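Local coordinates for Esterase/lipase (Lactobacillus rhamnosus, PDB 4N5H), which probably hydrolyses carboxylic esters, and may also transfer their acyl groups, as a serine esterase of the alpha/beta-hydrolase fold, at residues 67-78 against 97-108; 112-123 against 150-159. The protein carries 1 engineered substitution. One frame throughout, in Å; residues are numbered along the deposited sequence.

Contact 1. Residues 67-78 against 97-108; sequences PTVIDIHGGGWF and YAVMGMGYRLLP
Tyr104 and His73 meet ring on ring in an offset stack, the centroids 4.4 Å apart and the planes inclined by only 10°. The tyrosine covers one face of the imidazole near its rim, with Tyr104 CE1 3.4 Å from His73 NE2. CG of Tyr104 lies between its own backbone N and carbonyl carbon (chi1 51°), which brings the phenol back toward the 67-78 chain. There Tyr104 OH donates to His73 O at 2.6 Å, from above the carbonyl plane. The imidazole is fixed in rotation from within its segment, because His73 ND1 donates in the ring plane to a lone pair of Gly74 O at 2.6 Å.

The close-packed part lies on the N-terminal side of this pair. Strands 67-72 and 98-102 run parallel, bonded from Ala98 N to Pro67 O, Val69 N to Ala98 O, Met100 N to Val69 O and Asp71 N to Met100 O, the last nearly straight at 173°. Ile70 CG2 touches two thioether methyls at once, lying 3.9 Å from Met100 CE and 3.7 Å from Met102 CE.

Past Asp71 the ladder loosens and water takes over. Water 1 accepts from His73 N and donates to Asp71 O and Met102 O, while water 2 links His73 NE2 to Tyr104 N. Direct backbone bonding resumes where Leu107 N donates to Trp77 O, and Leu107 CB stands over the centre of the Phe78 ring, 3.8 Å from its centroid; neighbouring Leu106 and Pro108 are partly exposed.

The two strands, joined through helix 86-94, form a beta-alpha-beta crossover of the alpha/beta-hydrolase sheet, and the His-Gly-Gly-Gly run after the first strand resembles the oxyanion-hole loop of related esterases.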
loop_
_atom_site.group_PDB
_atom_site.type_symbol
_atom_site.label_atom_id
_atom_site.label_comp_id
_atom_site.label_asym_id
_atom_site.label_seq_id
_atom_site.Cartn_x
_atom_site.Cartn_y
_atom_site.Cartn_z
ATOM N N PRO A 67 -21.090 -19.443 15.417
ATOM C CA PRO A 67 -21.212 -20.504 14.481
ATOM C C PRO A 67 -20.048 -20.479 13.453
ATOM O O PRO A 67 -19.575 -19.371 13.102
ATOM C CB PRO A 67 -22.586 -20.314 13.847
ATOM C CG PRO A 67 -23.322 -19.450 14.847
ATOM C CD PRO A 67 -22.271 -18.560 15.427
ATOM N N THR A 68 -19.699 -21.653 12.992
ATOM C CA THR A 68 -18.521 -21.852 12.168
ATOM C C THR A 68 -18.811 -21.905 10.686
ATOM O O THR A 68 -19.748 -22.614 10.246
ATOM C CB THR A 68 -17.839 -23.124 12.616
ATOM O OG1 THR A 68 -17.320 -22.977 13.967
ATOM C CG2 THR A 68 -16.633 -23.496 11.717
ATOM N N VAL A 69 -17.954 -21.271 9.878
ATOM C CA VAL A 69 -17.970 -21.508 8.465
ATOM C C VAL A 69 -16.529 -21.996 8.120
ATOM O O VAL A 69 -15.518 -21.363 8.570
ATOM C CB VAL A 69 -18.248 -20.237 7.683
ATOM C CG1 VAL A 69 -18.243 -20.549 6.203
ATOM C CG2 VAL A 69 -19.603 -19.613 8.074
ATOM N N ILE A 70 -16.455 -23.048 7.287
ATOM C CA ILE A 70 -15.185 -23.571 6.817
ATOM C C ILE A 70 -15.232 -23.513 5.285
ATOM O O ILE A 70 -16.177 -24.018 4.623
ATOM C CB ILE A 70 -15.035 -24.996 7.205
ATOM C CG1 ILE A 70 -14.943 -25.113 8.719
ATOM C CG2 ILE A 70 -13.757 -25.584 6.579
ATOM C CD1 ILE A 70 -14.987 -26.495 9.288
ATOM N N ASP A 71 -14.294 -22.757 4.732
ATOM C CA ASP A 71 -14.194 -22.487 3.306
ATOM C C ASP A 71 -13.033 -23.213 2.608
ATOM O O ASP A 71 -11.877 -23.157 3.059
ATOM C CB ASP A 71 -13.975 -20.984 3.073
ATOM C CG ASP A 71 -14.089 -20.627 1.609
ATOM O OD1 ASP A 71 -15.091 -20.995 1.017
ATOM O OD2 ASP A 71 -13.147 -19.971 1.043
ATOM N N ILE A 72 -13.387 -23.865 1.507
ATOM C CA ILE A 72 -12.423 -24.575 0.642
ATOM C C ILE A 72 -12.403 -23.821 -0.679
ATOM O O ILE A 72 -13.332 -23.870 -1.491
ATOM C CB ILE A 72 -12.790 -26.020 0.394
ATOM C CG1 ILE A 72 -13.003 -26.747 1.704
ATOM C CG2 ILE A 72 -11.717 -26.689 -0.491
ATOM C CD1 ILE A 72 -13.584 -28.161 1.508
ATOM N N HIS A 73 -11.286 -23.180 -0.966
ATOM C CA HIS A 73 -11.129 -22.372 -2.172
ATOM C C HIS A 73 -11.000 -23.185 -3.431
ATOM O O HIS A 73 -10.696 -24.394 -3.356
ATOM C CB HIS A 73 -9.922 -21.422 -2.033
ATOM C CG HIS A 73 -8.617 -22.107 -2.168
ATOM N ND1 HIS A 73 -8.103 -22.466 -3.423
ATOM C CD2 HIS A 73 -7.741 -22.577 -1.233
ATOM C CE1 HIS A 73 -6.946 -23.086 -3.235
ATOM N NE2 HIS A 73 -6.679 -23.107 -1.938
ATOM N N GLY A 74 -11.279 -22.541 -4.549
ATOM C CA GLY A 74 -11.131 -23.116 -5.854
ATOM C C GLY A 74 -9.816 -22.762 -6.546
ATOM O O GLY A 74 -8.834 -22.391 -5.880
ATOM N N GLY A 75 -9.791 -22.926 -7.857
ATOM C CA GLY A 75 -8.595 -22.800 -8.663
ATOM C C GLY A 75 -8.194 -24.058 -9.408
ATOM O O GLY A 75 -6.991 -24.298 -9.685
ATOM N N GLY A 76 -9.170 -24.810 -9.826
ATOM C CA GLY A 76 -8.892 -25.912 -10.724
ATOM C C GLY A 76 -8.008 -26.998 -10.218
ATOM O O GLY A 76 -7.358 -27.730 -11.010
ATOM N N TRP A 77 -7.844 -27.122 -8.891
ATOM C CA TRP A 77 -6.915 -28.061 -8.228
ATOM C C TRP A 77 -5.421 -27.813 -8.365
ATOM O O TRP A 77 -4.611 -28.394 -7.630
ATOM C CB TRP A 77 -7.322 -29.560 -8.517
ATOM C CG TRP A 77 -8.748 -29.989 -8.399
ATOM C CD1 TRP A 77 -9.381 -30.381 -7.269
ATOM C CD2 TRP A 77 -9.746 -30.034 -9.421
ATOM N NE1 TRP A 77 -10.644 -30.675 -7.506
ATOM C CE2 TRP A 77 -10.929 -30.486 -8.822
ATOM C CE3 TRP A 77 -9.736 -29.772 -10.807
ATOM C CZ2 TRP A 77 -12.144 -30.681 -9.538
ATOM C CZ3 TRP A 77 -10.873 -29.981 -11.521
ATOM C CH2 TRP A 77 -12.106 -30.428 -10.889
ATOM N N PHE A 78 -5.092 -26.838 -9.246
ATOM C CA PHE A 78 -3.732 -26.464 -9.624
ATOM C C PHE A 78 -3.274 -25.106 -9.102
ATOM O O PHE A 78 -2.102 -24.735 -9.176
ATOM C CB PHE A 78 -3.615 -26.380 -11.183
ATOM C CG PHE A 78 -3.389 -27.711 -11.882
ATOM C CD1 PHE A 78 -4.464 -28.495 -12.272
ATOM C CD2 PHE A 78 -2.087 -28.142 -12.164
ATOM C CE1 PHE A 78 -4.289 -29.702 -12.974
ATOM C CE2 PHE A 78 -1.920 -29.370 -12.843
ATOM C CZ PHE A 78 -2.998 -30.122 -13.206
ATOM N N TYR A 97 -19.763 -14.690 12.286
ATOM C CA TYR A 97 -19.369 -16.079 12.142
ATOM C C TYR A 97 -17.844 -16.194 12.338
ATOM O O TYR A 97 -17.108 -15.281 12.012
ATOM C CB TYR A 97 -19.695 -16.653 10.741
ATOM C CG TYR A 97 -21.194 -16.710 10.539
ATOM C CD1 TYR A 97 -21.840 -15.547 10.135
ATOM C CD2 TYR A 97 -21.965 -17.809 10.919
ATOM C CE1 TYR A 97 -23.232 -15.483 10.101
ATOM C CE2 TYR A 97 -23.386 -17.772 10.830
ATOM C CZ TYR A 97 -23.991 -16.614 10.415
ATOM O OH TYR A 97 -25.397 -16.550 10.288
ATOM N N ALA A 98 -17.417 -17.316 12.889
ATOM C CA ALA A 98 -16.019 -17.686 13.018
ATOM C C ALA A 98 -15.714 -18.497 11.757
ATOM O O ALA A 98 -16.341 -19.499 11.441
ATOM C CB ALA A 98 -15.776 -18.515 14.244
ATOM N N VAL A 99 -14.739 -18.039 10.982
ATOM C CA VAL A 99 -14.479 -18.631 9.663
ATOM C C VAL A 99 -13.049 -19.144 9.587
ATOM O O VAL A 99 -12.049 -18.470 9.962
ATOM C CB VAL A 99 -14.721 -17.571 8.544
ATOM C CG1 VAL A 99 -14.521 -18.095 7.164
ATOM C CG2 VAL A 99 -16.110 -16.899 8.726
ATOM N N MET A 100 -12.908 -20.324 9.022
ATOM C CA MET A 100 -11.614 -20.898 8.755
ATOM C C MET A 100 -11.510 -21.160 7.274
ATOM O O MET A 100 -12.447 -21.677 6.631
ATOM C CB MET A 100 -11.433 -22.228 9.596
ATOM C CG MET A 100 -10.091 -22.864 9.305
ATOM S SD MET A 100 -9.887 -23.996 7.916
ATOM C CE MET A 100 -10.440 -25.480 8.666
ATOM N N GLY A 101 -10.371 -20.804 6.703
ATOM C CA GLY A 101 -10.058 -21.177 5.317
ATOM C C GLY A 101 -8.640 -21.728 5.217
ATOM O O GLY A 101 -7.730 -21.136 5.734
ATOM N N MET A 102 -8.480 -22.866 4.532
ATOM C CA MET A 102 -7.230 -23.577 4.493
ATOM C C MET A 102 -6.591 -23.532 3.125
ATOM O O MET A 102 -7.263 -23.438 2.122
ATOM C CB MET A 102 -7.385 -25.024 4.981
ATOM C CG MET A 102 -7.899 -26.006 3.969
ATOM S SD MET A 102 -9.558 -25.656 3.293
ATOM C CE MET A 102 -10.624 -25.911 4.713
ATOM N N GLY A 103 -5.268 -23.629 3.144
ATOM C CA GLY A 103 -4.502 -24.072 1.990
ATOM C C GLY A 103 -4.513 -25.569 1.882
ATOM O O GLY A 103 -4.801 -26.256 2.843
ATOM N N TYR A 104 -4.239 -26.055 0.677
ATOM C CA TYR A 104 -4.019 -27.476 0.431
ATOM C C TYR A 104 -3.021 -27.548 -0.703
ATOM O O TYR A 104 -2.935 -26.643 -1.574
ATOM C CB TYR A 104 -5.327 -28.223 0.109
ATOM C CG TYR A 104 -6.224 -27.634 -0.984
ATOM C CD1 TYR A 104 -7.272 -26.791 -0.682
ATOM C CD2 TYR A 104 -5.961 -27.843 -2.300
ATOM C CE1 TYR A 104 -8.047 -26.195 -1.669
ATOM C CE2 TYR A 104 -6.770 -27.305 -3.321
ATOM C CZ TYR A 104 -7.840 -26.452 -2.985
ATOM O OH TYR A 104 -8.624 -25.885 -3.974
ATOM N N ARG A 105 -2.217 -28.605 -0.656
ATOM C CA ARG A 105 -1.224 -28.785 -1.732
ATOM C C ARG A 105 -1.917 -28.886 -3.096
ATOM O O ARG A 105 -3.020 -29.395 -3.211
ATOM C CB ARG A 105 -0.309 -29.983 -1.433
ATOM C CG ARG A 105 0.541 -29.781 -0.195
ATOM C CD ARG A 105 1.168 -31.051 0.290
ATOM N NE ARG A 105 0.189 -32.006 0.736
ATOM C CZ ARG A 105 0.367 -33.303 0.928
ATOM N NH1 ARG A 105 1.547 -33.835 0.760
ATOM N NH2 ARG A 105 -0.626 -34.032 1.316
ATOM N N LEU A 106 -1.177 -28.496 -4.155
ATOM C CA LEU A 106 -1.764 -28.337 -5.448
ATOM C C LEU A 106 -1.275 -29.475 -6.411
ATOM O O LEU A 106 -0.146 -29.921 -6.287
ATOM C CB LEU A 106 -1.338 -27.004 -6.039
ATOM C CG LEU A 106 -1.835 -25.752 -5.248
ATOM C CD1 LEU A 106 -1.391 -24.456 -5.888
ATOM C CD2 LEU A 106 -3.312 -25.782 -5.076
ATOM N N LEU A 107 -2.116 -29.811 -7.354
ATOM C CA LEU A 107 -1.652 -30.693 -8.478
ATOM C C LEU A 107 -0.591 -29.863 -9.167
ATOM O O LEU A 107 -0.659 -28.646 -9.249
ATOM C CB LEU A 107 -2.770 -30.954 -9.421
ATOM C CG LEU A 107 -4.066 -31.577 -8.964
ATOM C CD1 LEU A 107 -5.006 -31.937 -10.041
ATOM C CD2 LEU A 107 -3.959 -32.648 -7.985
ATOM N N PRO A 108 0.427 -30.516 -9.731
ATOM C CA PRO A 108 0.590 -31.960 -9.887
ATOM C C PRO A 108 1.517 -32.525 -8.790
ATOM O O PRO A 108 1.832 -33.712 -8.798
ATOM C CB PRO A 108 1.355 -32.011 -11.273
ATOM C CG PRO A 108 2.208 -30.800 -11.207
ATOM C CD PRO A 108 1.392 -29.735 -10.554
HETATM O O HOH W 1 -9.752 -22.609 1.482
HETATM O O HOH W 2 -4.199 -24.304 -1.780
HETATM O O HOH W 3 -7.608 -25.293 -6.598
HETATM O O HOH W 4 0.268 -26.100 -9.544
#

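Contact 2. Residues 112-123 against 150-159; sequences LRGQIQDIFASL and HLASLVACIQ
Val155 pushes its two methyls into a hole formed by Ile116, Ile119, Phe120 and Leu123. With CG1 anti to the backbone N (chi1 162°), it turns that methyl to Leu123 CD1 and presents Val155 CG2 to Ile119 CG2 at 3.8 Å. The fit is reciprocal knobs-into-holes packing: Ile116 enters among Leu151, Leu154, Val155 and Ile158, meeting Ile158 tip to tip, and Leu151 drops among Leu112, Gln115, Ile116 and Ile119. Leu151 CD2 lies 3.6 Å from Leu112 CD1 as the two leucines slide past each other.

Phe120 closes one end, its CZ 3.8 Å from Ile158 CG2. Gln159 OE1 approaches the ring edge in plane, its amide held by a bond from Gln159 NE2 to Val173 O. With an alanine here in place of Phe120, a gap would probably open beside Val155 and Ile158, leaving their CG2 methyls without an aromatic neighbour. Gln115 OE1 is buried with no polar partner, although its NE2 bonds to Trp77 O.

The helix segments cross at -69° with axes 10.7 Å apart. Ile119 and Leu151 also touch Ile72 of strand 66-72, placing both helices on the same side of the central sheet, the layered arrangement of the alpha/beta-hydrolase fold.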
loop_
_atom_site.group_PDB
_atom_site.type_symbol
_atom_site.label_atom_id
_atom_site.label_comp_id
_atom_site.label_asym_id
_atom_site.label_seq_id
_atom_site.Cartn_x
_atom_site.Cartn_y
_atom_site.Cartn_z
ATOM N N LEU A 112 -5.459 -36.139 -5.788
ATOM C CA LEU A 112 -6.695 -35.815 -5.040
ATOM C C LEU A 112 -6.605 -36.293 -3.623
ATOM O O LEU A 112 -7.049 -35.650 -2.715
ATOM C CB LEU A 112 -7.877 -36.420 -5.778
ATOM C CG LEU A 112 -9.255 -36.327 -5.028
ATOM C CD1 LEU A 112 -9.602 -34.837 -4.715
ATOM C CD2 LEU A 112 -10.343 -36.989 -5.860
ATOM N N ARG A 113 -6.018 -37.480 -3.381
ATOM C CA ARG A 113 -5.911 -37.967 -2.013
ATOM C C ARG A 113 -5.140 -37.021 -1.116
ATOM O O ARG A 113 -5.529 -36.799 0.056
ATOM C CB ARG A 113 -5.349 -39.424 -1.961
ATOM C CG ARG A 113 -5.092 -39.929 -0.589
ATOM C CD ARG A 113 -4.533 -41.334 -0.582
ATOM N NE ARG A 113 -5.473 -42.350 -1.008
ATOM C CZ ARG A 113 -5.434 -42.968 -2.189
ATOM N NH1 ARG A 113 -4.526 -42.582 -3.126
ATOM N NH2 ARG A 113 -6.335 -43.930 -2.478
ATOM N N GLY A 114 -4.010 -36.479 -1.608
ATOM C CA GLY A 114 -3.154 -35.535 -0.811
ATOM C C GLY A 114 -4.030 -34.295 -0.492
ATOM O O GLY A 114 -3.952 -33.814 0.643
ATOM N N GLN A 115 -4.821 -33.851 -1.426
ATOM C CA GLN A 115 -5.707 -32.639 -1.224
ATOM C C GLN A 115 -6.741 -32.900 -0.144
ATOM O O GLN A 115 -6.952 -32.085 0.777
ATOM C CB GLN A 115 -6.383 -32.124 -2.514
ATOM C CG GLN A 115 -5.303 -31.709 -3.491
ATOM C CD GLN A 115 -5.841 -31.029 -4.691
ATOM O OE1 GLN A 115 -6.910 -31.355 -5.212
ATOM N NE2 GLN A 115 -5.133 -30.023 -5.118
ATOM N N ILE A 116 -7.385 -34.058 -0.216
ATOM C CA ILE A 116 -8.362 -34.471 0.775
ATOM C C ILE A 116 -7.754 -34.667 2.142
ATOM O O ILE A 116 -8.294 -34.205 3.145
ATOM C CB ILE A 116 -9.120 -35.749 0.297
ATOM C CG1 ILE A 116 -9.979 -35.412 -0.977
ATOM C CG2 ILE A 116 -9.868 -36.345 1.481
ATOM C CD1 ILE A 116 -11.244 -34.584 -0.689
ATOM N N GLN A 117 -6.547 -35.215 2.188
ATOM C CA GLN A 117 -5.842 -35.394 3.469
ATOM C C GLN A 117 -5.508 -34.039 4.089
ATOM O O GLN A 117 -5.687 -33.860 5.312
ATOM C CB GLN A 117 -4.604 -36.242 3.290
ATOM C CG GLN A 117 -4.970 -37.685 3.093
ATOM C CD GLN A 117 -3.724 -38.619 2.881
ATOM O OE1 GLN A 117 -2.596 -38.166 2.737
ATOM N NE2 GLN A 117 -3.956 -39.918 2.893
ATOM N N ASP A 118 -5.066 -33.102 3.241
ATOM C CA ASP A 118 -4.778 -31.733 3.755
ATOM C C ASP A 118 -6.018 -31.095 4.324
ATOM O O ASP A 118 -6.019 -30.552 5.436
ATOM C CB ASP A 118 -4.212 -30.840 2.658
ATOM C CG ASP A 118 -2.779 -31.215 2.262
ATOM O OD1 ASP A 118 -2.121 -32.034 2.982
ATOM O OD2 ASP A 118 -2.297 -30.692 1.230
ATOM N N ILE A 119 -7.112 -31.199 3.587
ATOM C CA ILE A 119 -8.393 -30.620 4.122
ATOM C C ILE A 119 -8.828 -31.248 5.419
ATOM O O ILE A 119 -9.151 -30.542 6.390
ATOM C CB ILE A 119 -9.505 -30.606 3.031
ATOM C CG1 ILE A 119 -9.150 -29.780 1.827
ATOM C CG2 ILE A 119 -10.800 -30.184 3.590
ATOM C CD1 ILE A 119 -9.956 -29.998 0.553
ATOM N N PHE A 120 -8.784 -32.597 5.515
ATOM C CA PHE A 120 -9.160 -33.244 6.765
ATOM C C PHE A 120 -8.199 -32.877 7.912
ATOM O O PHE A 120 -8.622 -32.734 9.051
ATOM C CB PHE A 120 -9.234 -34.766 6.595
ATOM C CG PHE A 120 -10.598 -35.237 6.264
ATOM C CD1 PHE A 120 -10.995 -35.241 4.906
ATOM C CD2 PHE A 120 -11.489 -35.596 7.255
ATOM C CE1 PHE A 120 -12.265 -35.622 4.575
ATOM C CE2 PHE A 120 -12.781 -35.991 6.946
ATOM C CZ PHE A 120 -13.179 -35.931 5.625
ATOM N N ALA A 121 -6.914 -32.652 7.606
ATOM C CA ALA A 121 -6.001 -32.209 8.660
ATOM C C ALA A 121 -6.314 -30.822 9.190
ATOM O O ALA A 121 -6.258 -30.577 10.418
ATOM C CB ALA A 121 -4.553 -32.180 8.138
ATOM N N SER A 122 -6.764 -29.917 8.285
ATOM C CA SER A 122 -7.219 -28.581 8.724
ATOM C C SER A 122 -8.476 -28.699 9.547
ATOM O O SER A 122 -8.609 -27.996 10.564
ATOM C CB SER A 122 -7.441 -27.619 7.557
ATOM O OG SER A 122 -8.595 -27.873 6.792
ATOM N N LEU A 123 -9.369 -29.622 9.216
ATOM C CA LEU A 123 -10.606 -29.797 10.034
ATOM C C LEU A 123 -10.244 -30.370 11.412
ATOM O O LEU A 123 -10.765 -29.959 12.421
ATOM C CB LEU A 123 -11.583 -30.788 9.363
ATOM C CG LEU A 123 -12.054 -30.457 7.942
ATOM C CD1 LEU A 123 -12.953 -31.563 7.400
ATOM C CD2 LEU A 123 -12.787 -29.221 7.903
ATOM N N HIS A 150 -16.194 -29.114 -5.560
ATOM C CA HIS A 150 -15.891 -30.544 -5.751
ATOM C C HIS A 150 -15.327 -31.085 -4.470
ATOM O O HIS A 150 -15.845 -32.091 -3.957
ATOM C CB HIS A 150 -14.844 -30.709 -6.840
ATOM C CG HIS A 150 -14.269 -32.071 -6.942
ATOM N ND1 HIS A 150 -13.004 -32.392 -6.535
ATOM C CD2 HIS A 150 -14.806 -33.220 -7.460
ATOM C CE1 HIS A 150 -12.764 -33.670 -6.804
ATOM N NE2 HIS A 150 -13.878 -34.215 -7.284
ATOM N N LEU A 151 -14.288 -30.461 -3.944
ATOM C CA LEU A 151 -13.610 -30.988 -2.778
ATOM C C LEU A 151 -14.547 -30.998 -1.587
ATOM O O LEU A 151 -14.608 -31.989 -0.835
ATOM C CB LEU A 151 -12.363 -30.185 -2.481
ATOM C CG LEU A 151 -11.189 -30.299 -3.491
ATOM C CD1 LEU A 151 -10.182 -29.184 -3.363
ATOM C CD2 LEU A 151 -10.534 -31.638 -3.360
ATOM N N ALA A 152 -15.337 -29.926 -1.384
ATOM C CA ALA A 152 -16.270 -29.889 -0.293
ATOM C C ALA A 152 -17.306 -31.029 -0.423
ATOM O O ALA A 152 -17.717 -31.587 0.634
ATOM C CB ALA A 152 -16.994 -28.587 -0.191
ATOM N N SER A 153 -17.782 -31.316 -1.638
ATOM C CA SER A 153 -18.809 -32.318 -1.836
ATOM C C SER A 153 -18.245 -33.697 -1.459
ATOM O O SER A 153 -18.941 -34.509 -0.865
ATOM C CB SER A 153 -19.423 -32.302 -3.248
ATOM O OG SER A 153 -18.539 -32.913 -4.209
ATOM N N LEU A 154 -16.976 -33.907 -1.815
ATOM C CA LEU A 154 -16.290 -35.194 -1.415
ATOM C C LEU A 154 -16.031 -35.302 0.057
ATOM O O LEU A 154 -16.287 -36.366 0.682
ATOM C CB LEU A 154 -15.000 -35.367 -2.215
ATOM C CG LEU A 154 -15.059 -36.210 -3.467
ATOM C CD1 LEU A 154 -16.073 -35.688 -4.495
ATOM C CD2 LEU A 154 -13.703 -36.422 -4.145
ATOM N N VAL A 155 -15.553 -34.235 0.705
ATOM C CA VAL A 155 -15.285 -34.224 2.123
ATOM C C VAL A 155 -16.584 -34.543 2.909
ATOM O O VAL A 155 -16.594 -35.327 3.814
ATOM C CB VAL A 155 -14.749 -32.805 2.535
ATOM C CG1 VAL A 155 -14.859 -32.558 4.044
ATOM C CG2 VAL A 155 -13.343 -32.622 2.090
ATOM N N ALA A 156 -17.728 -33.979 2.456
ATOM C CA ALA A 156 -19.029 -34.209 3.108
ATOM C C ALA A 156 -19.386 -35.716 3.092
ATOM O O ALA A 156 -19.852 -36.216 4.112
ATOM C CB ALA A 156 -20.120 -33.442 2.412
ATOM N N CYS A 157 -19.087 -36.389 2.020
ATOM C CA CYS A 157 -19.364 -37.830 1.928
ATOM C C CYS A 157 -18.377 -38.661 2.721
ATOM O O CYS A 157 -18.749 -39.605 3.460
ATOM C CB CYS A 157 -19.293 -38.263 0.485
ATOM S SG CYS A 157 -20.627 -37.582 -0.552
ATOM N N ILE A 158 -17.110 -38.302 2.593
ATOM C CA ILE A 158 -16.041 -39.038 3.296
ATOM C C ILE A 158 -16.248 -38.980 4.779
ATOM O O ILE A 158 -16.068 -39.981 5.480
ATOM C CB ILE A 158 -14.640 -38.569 2.885
ATOM C CG1 ILE A 158 -14.396 -38.809 1.400
ATOM C CG2 ILE A 158 -13.551 -39.230 3.731
ATOM C CD1 ILE A 158 -13.304 -37.967 0.803
ATOM N N GLN A 159 -16.642 -37.849 5.326
ATOM C CA GLN A 159 -16.865 -37.726 6.727
ATOM C C GLN A 159 -17.948 -38.697 7.245
ATOM O O GLN A 159 -17.940 -38.996 8.435
ATOM C CB GLN A 159 -17.195 -36.259 7.046
ATOM C CG GLN A 159 -17.713 -35.978 8.438
ATOM C CD GLN A 159 -16.699 -36.174 9.556
ATOM O OE1 GLN A 159 -15.519 -36.335 9.306
ATOM N NE2 GLN A 159 -17.167 -36.098 10.792
#

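Contact 1 and contact 2 lie in series along the chain with centres 10 Å apart, and loop 103-111 carries strand 98-102 into helix 112-129. Charge joins them directly: Arg105 NE forms a salt bridge with Asp118 OD2 at 2.9 Å. Nearby, Gln115 NE2 probably bonds to Arg105 O, also at 2.9 Å, while Trp77 packs against His150 with the ring planes roughly perpendicular. Ile72 and Leu151 both touch the presumed nucleophile elbow around Ser146, and Gly74 of contact 1 and His150 of contact 2 lie near, without touching, the probable Ser146-His278-Asp243 triad. At the far end of contact 1, the side chain of Pro67 is about 6 Å from a bound calcium ion.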